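Local coordinates for uncharacterized protein (Silicibacter pomeroyi DSS-3, PDB 2RE3), which is of unknown function but, as a DUF1285 family member with repeated structural motifs, is possibly involved in signal transduction, at residues A19-W33 / A62-E74. Sequence-based numbering, arbitrary orientation.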
ATOM      1  N   ALA A  19      13.929  15.593  -5.518  1.00 27.97           N
ATOM      2  CA  ALA A  19      12.645  15.632  -6.220  1.00 28.12           C
ATOM      3  C   ALA A  19      12.751  16.309  -7.621  1.00 28.98           C
ATOM      4  O   ALA A  19      12.037  15.946  -8.555  1.00 29.13           O
ATOM      5  CB  ALA A  19      11.591  16.332  -5.350  1.00 25.24           C
ATOM      6  N   ARG A  20      13.636  17.289  -7.747  1.00 29.11           N
ATOM      7  CA  ARG A  20      13.848  17.956  -9.008  1.00 29.96           C
ATOM      8  C   ARG A  20      14.596  17.053  -9.992  1.00 31.65           C
ATOM      9  O   ARG A  20      14.389  17.142 -11.192  1.00 31.00           O
ATOM     10  CB  ARG A  20      14.577  19.291  -8.793  1.00 31.20           C
ATOM     11  CG  ARG A  20      13.669  20.410  -8.235  1.00 29.22           C
ATOM     12  CD  ARG A  20      14.335  21.785  -8.268  1.00 29.80           C
ATOM     13  NE  ARG A  20      15.553  21.918  -7.446  1.00 29.24           N
ATOM     14  CZ  ARG A  20      15.585  22.293  -6.159  1.00 29.82           C
ATOM     15  NH1 ARG A  20      14.463  22.594  -5.509  1.00 26.38           N
ATOM     16  NH2 ARG A  20      16.758  22.399  -5.520  1.00 29.39           N
ATOM     17  N   ALA A  21      15.441  16.161  -9.479  1.00 36.22           N
ATOM     18  CA  ALA A  21      16.162  15.185 -10.328  1.00 36.09           C
ATOM     19  C   ALA A  21      15.250  14.072 -10.875  1.00 37.29           C
ATOM     20  O   ALA A  21      15.545  13.502 -11.916  1.00 40.90           O
ATOM     21  CB  ALA A  21      17.318  14.586  -9.571  1.00 32.92           C
ATOM     22  N   ILE A  22      14.159  13.759 -10.183  1.00 36.63           N
ATOM     23  CA  ILE A  22      13.226  12.738 -10.653  1.00 37.25           C
ATOM     24  C   ILE A  22      12.225  13.326 -11.652  1.00 37.12           C
ATOM     25  O   ILE A  22      11.780  14.465 -11.527  1.00 39.26           O
ATOM     26  CB  ILE A  22      12.375  12.126  -9.505  1.00 36.77           C
ATOM     27  CG1 ILE A  22      13.223  11.705  -8.316  1.00 36.83           C
ATOM     28  CG2 ILE A  22      11.597  10.888  -9.989  1.00 39.78           C
ATOM     29  CD1 ILE A  22      12.421  11.548  -7.080  1.00 28.06           C
ATOM     30  N   LYS A  23      11.883  12.568 -12.678  0.50 36.33           N
ATOM     31  CA  LYS A  23      10.653  12.837 -13.433  0.50 35.46           C
ATOM     32  C   LYS A  23       9.943  11.506 -13.590  0.50 36.48           C
ATOM     33  O   LYS A  23      10.570  10.457 -13.758  0.50 36.60           O
ATOM     34  CB  LYS A  23      10.914  13.506 -14.798  0.50 33.71           C
ATOM     35  CG  LYS A  23      11.457  14.957 -14.737  0.50 29.02           C
ATOM     36  CD  LYS A  23      10.390  15.967 -14.351  0.50 24.80           C
ATOM     37  CE  LYS A  23      10.991  17.356 -14.198  0.50 24.96           C
ATOM     38  NZ  LYS A  23      11.855  17.465 -13.010  0.50 16.98           N
ATOM     39  N   SER A  24       8.630  11.543 -13.480  0.50 37.53           N
ATOM     40  CA  SER A  24       7.861  10.344 -13.580  0.50 39.10           C
ATOM     41  C   SER A  24       6.553  10.669 -14.245  0.50 42.06           C
ATOM     42  O   SER A  24       5.907  11.655 -13.903  0.50 43.49           O
ATOM     43  CB  SER A  24       7.580   9.787 -12.198  0.50 39.78           C
ATOM     44  OG  SER A  24       6.605  10.574 -11.544  0.50 38.89           O
ATOM     45  N   LYS A  25       6.161   9.846 -15.204  1.00 43.92           N
ATOM     46  CA  LYS A  25       4.796   9.916 -15.709  1.00 44.47           C
ATOM     47  C   LYS A  25       3.982   8.853 -14.972  1.00 43.56           C
ATOM     48  O   LYS A  25       2.803   8.657 -15.279  1.00 46.46           O
ATOM     49  CB  LYS A  25       4.736   9.605 -17.235  1.00 45.49           C
ATOM     50  CG  LYS A  25       5.056  10.774 -18.196  1.00 46.59           C
ATOM     51  CD  LYS A  25       5.799  10.326 -19.489  1.00 46.31           C
ATOM     52  CE  LYS A  25       5.345  11.071 -20.760  1.00 45.83           C
ATOM     53  NZ  LYS A  25       4.203  10.328 -21.407  1.00 44.96           N
ATOM     54  N   GLY A  26       4.586   8.132 -14.033  1.00 40.00           N
ATOM     55  CA  GLY A  26       3.920   6.949 -13.473  1.00 36.40           C
ATOM     56  C   GLY A  26       4.880   6.094 -12.682  1.00 34.28           C
ATOM     57  O   GLY A  26       6.049   6.467 -12.538  1.00 34.68           O
ATOM     58  N   PRO A  27       4.400   4.931 -12.180  1.00 33.20           N
ATOM     59  CA  PRO A  27       5.247   4.033 -11.376  1.00 29.43           C
ATOM     60  C   PRO A  27       6.416   3.509 -12.200  1.00 23.03           C
ATOM     61  O   PRO A  27       6.224   3.026 -13.295  1.00 23.41           O
ATOM     62  CB  PRO A  27       4.299   2.905 -10.930  1.00 30.79           C
ATOM     63  CG  PRO A  27       3.046   3.044 -11.715  1.00 32.89           C
ATOM     64  CD  PRO A  27       3.033   4.393 -12.384  1.00 33.60           C
ATOM     65  N   ALA A  28       7.613   3.679 -11.670  1.00 20.12           N
ATOM     66  CA  ALA A  28       8.834   3.442 -12.401  1.00 21.55           C
ATOM     67  C   ALA A  28       9.145   1.952 -12.349  1.00 21.37           C
ATOM     68  O   ALA A  28       8.730   1.275 -11.421  1.00 20.24           O
ATOM     69  CB  ALA A  28       9.995   4.274 -11.818  1.00 16.57           C
ATOM     70  N   PRO A  29       9.862   1.443 -13.362  1.00 20.26           N
ATOM     71  CA  PRO A  29      10.201   0.018 -13.463  1.00 18.07           C
ATOM     72  C   PRO A  29      11.429  -0.289 -12.638  1.00 18.12           C
ATOM     73  O   PRO A  29      12.493  -0.712 -13.139  1.00 16.47           O
ATOM     74  CB  PRO A  29      10.449  -0.161 -14.950  1.00 19.49           C
ATOM     75  CG  PRO A  29      11.072   1.200 -15.363  1.00 19.90           C
ATOM     76  CD  PRO A  29      10.357   2.227 -14.510  1.00 16.97           C
ATOM     77  N   VAL A  30      11.262  -0.097 -11.340  1.00 20.06           N
ATOM     78  CA  VAL A  30      12.377  -0.088 -10.414  1.00 19.57           C
ATOM     79  C   VAL A  30      13.082  -1.424 -10.316  1.00 21.43           C
ATOM     80  O   VAL A  30      14.229  -1.460  -9.860  1.00 23.77           O
ATOM     81  CB  VAL A  30      11.934   0.369  -9.025  1.00 20.71           C
ATOM     82  CG1 VAL A  30      11.567   1.900  -9.061  1.00 18.45           C
ATOM     83  CG2 VAL A  30      10.788  -0.494  -8.534  1.00 17.94           C
ATOM     84  N   HIS A  31      12.435  -2.517 -10.739  1.00 19.16           N
ATOM     85  CA  HIS A  31      13.082  -3.816 -10.670  1.00 18.97           C
ATOM     86  C   HIS A  31      13.978  -4.093 -11.861  1.00 19.44           C
ATOM     87  O   HIS A  31      14.587  -5.157 -11.934  1.00 17.67           O
ATOM     88  CB  HIS A  31      12.081  -4.935 -10.405  1.00 21.26           C
ATOM     89  CG  HIS A  31      11.485  -4.893  -9.018  1.00 23.07           C
ATOM     90  ND1 HIS A  31      12.026  -5.578  -7.952  1.00 21.94           N
ATOM     91  CD2 HIS A  31      10.405  -4.233  -8.527  1.00 23.72           C
ATOM     92  CE1 HIS A  31      11.295  -5.357  -6.870  1.00 23.03           C
ATOM     93  NE2 HIS A  31      10.314  -4.533  -7.187  1.00 19.62           N
ATOM     94  N   LEU A  32      14.102  -3.125 -12.771  1.00 20.43           N
ATOM     95  CA  LEU A  32      15.154  -3.184 -13.780  1.00 21.75           C
ATOM     96  C   LEU A  32      16.485  -2.692 -13.222  1.00 22.60           C
ATOM     97  O   LEU A  32      17.544  -2.978 -13.801  1.00 20.57           O
ATOM     98  CB  LEU A  32      14.819  -2.344 -14.994  1.00 21.12           C
ATOM     99  CG  LEU A  32      13.735  -2.843 -15.942  1.00 24.64           C
ATOM    100  CD1 LEU A  32      13.541  -1.747 -16.996  1.00 16.96           C
ATOM    101  CD2 LEU A  32      14.128  -4.165 -16.561  1.00 16.97           C
ATOM    102  N   TRP A  33      16.429  -1.986 -12.089  1.00 23.83           N
ATOM    103  CA  TRP A  33      17.562  -1.219 -11.599  1.00 23.74           C
ATOM    104  C   TRP A  33      18.182  -1.804 -10.340  1.00 24.72           C
ATOM    105  O   TRP A  33      17.477  -2.180  -9.407  1.00 23.20           O
ATOM    106  CB  TRP A  33      17.130   0.222 -11.344  1.00 24.25           C
ATOM    107  CG  TRP A  33      16.479   0.862 -12.521  1.00 24.39           C
ATOM    108  CD1 TRP A  33      16.738   0.605 -13.841  1.00 24.74           C
ATOM    109  CD2 TRP A  33      15.444   1.856 -12.501  1.00 24.84           C
ATOM    110  NE1 TRP A  33      15.932   1.381 -14.642  1.00 26.03           N
ATOM    111  CE2 TRP A  33      15.130   2.159 -13.846  1.00 26.67           C
ATOM    112  CE3 TRP A  33      14.766   2.524 -11.485  1.00 21.82           C
ATOM    113  CZ2 TRP A  33      14.150   3.097 -14.195  1.00 25.06           C
ATOM    114  CZ3 TRP A  33      13.822   3.463 -11.829  1.00 23.49           C
ATOM    115  CH2 TRP A  33      13.522   3.746 -13.175  1.00 23.59           C
ATOM    116  N   ALA A  62       1.864  16.183  -4.516  1.00 26.14           N
ATOM    117  CA  ALA A  62       2.633  16.011  -5.754  1.00 25.75           C
ATOM    118  C   ALA A  62       3.992  15.312  -5.518  1.00 24.37           C
ATOM    119  O   ALA A  62       4.377  14.416  -6.263  1.00 23.90           O
ATOM    120  CB  ALA A  62       2.813  17.381  -6.507  1.00 20.05           C
HETATM  121  N   MSE A  63       4.696  15.717  -4.472  1.00 25.25           N
HETATM  122  CA  MSE A  63       6.028  15.223  -4.222  1.00 23.14           C
HETATM  123  C   MSE A  63       5.928  13.842  -3.620  1.00 25.99           C
HETATM  124  O   MSE A  63       6.755  12.947  -3.901  1.00 27.06           O
HETATM  125  CB  MSE A  63       6.740  16.129  -3.260  1.00 21.37           C
HETATM  126  CG  MSE A  63       8.148  15.667  -2.929  1.00 25.65           C
HETATM  127 SE   MSE A  63       8.925  16.921  -1.723  0.75 20.88          SE
HETATM  128  CE  MSE A  63       8.667  18.503  -2.850  1.00 25.70           C
ATOM    129  N   VAL A  64       4.915  13.655  -2.786  1.00 23.42           N
ATOM    130  CA  VAL A  64       4.704  12.341  -2.246  1.00 22.09           C
ATOM    131  C   VAL A  64       4.415  11.346  -3.401  1.00 24.70           C
ATOM    132  O   VAL A  64       4.842  10.197  -3.340  1.00 28.04           O
ATOM    133  CB  VAL A  64       3.596  12.342  -1.165  1.00 21.58           C
ATOM    134  CG1 VAL A  64       3.220  10.942  -0.811  1.00 15.53           C
ATOM    135  CG2 VAL A  64       4.062  13.113   0.084  1.00 16.40           C
ATOM    136  N   ARG A  65       3.715  11.781  -4.448  1.00 24.58           N
ATOM    137  CA  ARG A  65       3.408  10.894  -5.589  1.00 26.13           C
ATOM    138  C   ARG A  65       4.670  10.570  -6.378  1.00 25.55           C
ATOM    139  O   ARG A  65       4.892   9.440  -6.805  1.00 23.92           O
ATOM    140  CB  ARG A  65       2.435  11.554  -6.531  1.00 27.30           C
ATOM    141  CG  ARG A  65       0.983  11.300  -6.249  1.00 31.22           C
ATOM    142  CD  ARG A  65       0.110  11.971  -7.320  1.00 31.41           C
ATOM    143  NE  ARG A  65      -0.378  13.195  -6.736  1.00 39.04           N
ATOM    144  CZ  ARG A  65      -0.282  14.410  -7.252  1.00 37.85           C
ATOM    145  NH1 ARG A  65       0.222  14.650  -8.457  1.00 42.41           N
ATOM    146  NH2 ARG A  65      -0.746  15.405  -6.545  1.00 42.59           N
ATOM    147  N   LEU A  66       5.509  11.586  -6.512  1.00 24.44           N
ATOM    148  CA  LEU A  66       6.754  11.495  -7.242  1.00 25.48           C
ATOM    149  C   LEU A  66       7.699  10.498  -6.572  1.00 25.43           C
ATOM    150  O   LEU A  66       8.180   9.568  -7.223  1.00 25.61           O
ATOM    151  CB  LEU A  66       7.392  12.898  -7.335  1.00 26.36           C
ATOM    152  CG  LEU A  66       8.536  13.123  -8.320  1.00 30.72           C
ATOM    153  CD1 LEU A  66       8.014  12.941  -9.751  1.00 30.59           C
ATOM    154  CD2 LEU A  66       9.180  14.537  -8.151  1.00 26.36           C
ATOM    155  N   PHE A  67       7.937  10.646  -5.267  1.00 24.00           N
ATOM    156  CA  PHE A  67       8.821   9.710  -4.585  1.00 22.39           C
ATOM    157  C   PHE A  67       8.189   8.329  -4.537  1.00 21.47           C
ATOM    158  O   PHE A  67       8.890   7.339  -4.540  1.00 22.99           O
ATOM    159  CB  PHE A  67       9.163  10.160  -3.156  1.00 23.35           C
ATOM    160  CG  PHE A  67      10.165  11.254  -3.083  1.00 24.30           C
ATOM    161  CD1 PHE A  67      11.425  11.096  -3.615  1.00 28.79           C
ATOM    162  CD2 PHE A  67       9.868  12.445  -2.446  1.00 28.19           C
ATOM    163  CE1 PHE A  67      12.357  12.110  -3.538  1.00 24.56           C
ATOM    164  CE2 PHE A  67      10.799  13.453  -2.366  1.00 24.20           C
ATOM    165  CZ  PHE A  67      12.045  13.272  -2.921  1.00 26.53           C
ATOM    166  N   SER A  68       6.869   8.266  -4.445  1.00 23.44           N
ATOM    167  CA  SER A  68       6.178   6.985  -4.333  1.00 24.95           C
ATOM    168  C   SER A  68       6.337   6.201  -5.622  1.00 26.56           C
ATOM    169  O   SER A  68       6.320   4.980  -5.589  1.00 28.02           O
ATOM    170  CB  SER A  68       4.682   7.173  -4.031  1.00 24.69           C
ATOM    171  OG  SER A  68       4.478   7.530  -2.665  1.00 21.58           O
ATOM    172  N   SER A  69       6.474   6.905  -6.753  1.00 25.53           N
ATOM    173  CA  SER A  69       6.684   6.242  -8.034  1.00 25.55           C
ATOM    174  C   SER A  69       7.992   5.415  -8.068  1.00 24.59           C
ATOM    175  O   SER A  69       8.114   4.513  -8.898  1.00 18.68           O
ATOM    176  CB  SER A  69       6.661   7.237  -9.201  1.00 25.15           C
ATOM    177  OG  SER A  69       7.853   8.028  -9.313  1.00 24.27           O
ATOM    178  N   ILE A  70       8.948   5.715  -7.185  1.00 20.85           N
ATOM    179  CA  ILE A  70      10.232   4.988  -7.234  1.00 21.21           C
ATOM    180  C   ILE A  70      10.455   4.099  -6.003  1.00 22.17           C
ATOM    181  O   ILE A  70      11.586   3.746  -5.662  1.00 19.45           O
ATOM    182  CB  ILE A  70      11.435   5.939  -7.496  1.00 21.66           C
ATOM    183  CG1 ILE A  70      11.508   7.070  -6.442  1.00 16.47           C
ATOM    184  CG2 ILE A  70      11.352   6.446  -8.947  1.00 16.15           C
ATOM    185  CD1 ILE A  70      12.867   7.776  -6.363  1.00 13.54           C
ATOM    186  N   LEU A  71       9.354   3.753  -5.338  1.00 22.15           N
ATOM    187  CA  LEU A  71       9.414   2.833  -4.232  1.00 23.34           C
ATOM    188  C   LEU A  71       9.710   1.427  -4.752  1.00 25.02           C
ATOM    189  O   LEU A  71       9.152   0.976  -5.775  1.00 25.55           O
ATOM    190  CB  LEU A  71       8.096   2.819  -3.492  1.00 26.12           C
ATOM    191  CG  LEU A  71       7.914   3.840  -2.383  1.00 24.74           C
ATOM    192  CD1 LEU A  71       6.465   3.933  -2.069  1.00 18.35           C
ATOM    193  CD2 LEU A  71       8.713   3.388  -1.155  1.00 26.53           C
ATOM    194  N   LYS A  72      10.596   0.744  -4.040  1.00 22.86           N
ATOM    195  CA  LYS A  72      10.963  -0.610  -4.347  1.00 21.76           C
ATOM    196  C   LYS A  72      11.071  -1.382  -3.029  1.00 23.87           C
ATOM    197  O   LYS A  72      11.650  -0.906  -2.046  1.00 20.82           O
ATOM    198  CB  LYS A  72      12.303  -0.613  -5.073  1.00 21.86           C
ATOM    199  CG  LYS A  72      12.751  -1.990  -5.547  1.00 21.27           C
ATOM    200  CD  LYS A  72      14.126  -1.962  -6.240  1.00 21.00           C
ATOM    201  CE  LYS A  72      14.344  -3.222  -7.121  1.00 21.18           C
ATOM    202  NZ  LYS A  72      15.687  -3.239  -7.812  1.00 16.58           N
ATOM    203  N   ARG A  73      10.516  -2.576  -3.020  1.00 23.97           N
ATOM    204  CA  ARG A  73      10.619  -3.447  -1.879  1.00 25.99           C
ATOM    205  C   ARG A  73      11.692  -4.490  -2.144  1.00 26.81           C
ATOM    206  O   ARG A  73      11.692  -5.121  -3.198  1.00 27.38           O
ATOM    207  CB  ARG A  73       9.280  -4.149  -1.683  1.00 27.65           C
ATOM    208  CG  ARG A  73       9.195  -4.923  -0.411  1.00 30.34           C
ATOM    209  CD  ARG A  73       7.964  -5.765  -0.349  1.00 29.89           C
ATOM    210  NE  ARG A  73       8.102  -6.722   0.719  1.00 30.92           N
ATOM    211  CZ  ARG A  73       7.111  -7.458   1.208  1.00 33.89           C
ATOM    212  NH1 ARG A  73       5.874  -7.350   0.759  1.00 33.73           N
ATOM    213  NH2 ARG A  73       7.370  -8.298   2.192  1.00 36.20           N
ATOM    214  N   GLU A  74      12.609  -4.682  -1.205  1.00 27.45           N
ATOM    215  CA  GLU A  74      13.531  -5.818  -1.271  1.00 30.21           C
ATOM    216  C   GLU A  74      13.434  -6.533   0.052  1.00 31.62           C
ATOM    217  O   GLU A  74      13.540  -5.902   1.109  1.00 33.89           O
ATOM    218  CB  GLU A  74      14.957  -5.367  -1.537  1.00 28.75           C
ATOM    219  CG  GLU A  74      15.096  -4.752  -2.917  1.00 33.62           C
ATOM    220  CD  GLU A  74      16.441  -4.102  -3.194  1.00 32.71           C
ATOM    221  OE1 GLU A  74      17.333  -4.084  -2.318  1.00 42.21           O
ATOM    222  OE2 GLU A  74      16.599  -3.590  -4.312  1.00 39.99           O
TER
HETATM  223  O   HOH W   1       8.655  -3.338  -5.458  1.00 19.30           O
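K72 runs fully extended past V30 and H31, its CG anti to the backbone N (chi1 -176°), and delivers NZ to V30 O in a 3.1 Å hydrogen bond. That carbonyl is gripped twice, W33 N arriving from the opposite face of its plane; W33 O also lies 2.6 Å from K72 NZ, and E74 OE2 makes a long salt bridge to K72 NZ. On the way, K72 CE sits over one face of the H31 imidazole, 3.7 Å from the ring centroid, a CH-pi contact. Replacing K72 by an alanine would probably leave V30 O without its second donor and strip CE from that face of the H31 ring. Midway, a nearly straight bond of 2.9 Å from A28 N to S69 O ties the linker to the turn S68-L71, while S69 OG turns back onto a lone pair of L66 O. The tight part is apolar: I22 CD1 meets the F67 ring obliquely, 3.6 Å from CE1, and touches I70 CD1, while L66 packs against A19 and the I22 side chain. By contrast, exposed H31 and P27 mark the solvent side, where a water at the ring edge joins H31 NE2 to R73 N. The linker after helix 15-21 thus lies along helix 61-68, the type I turn S68-L71 and strand 71-74, an outermost strand of the mixed six-stranded sheet in the DUF1285 N-terminal region.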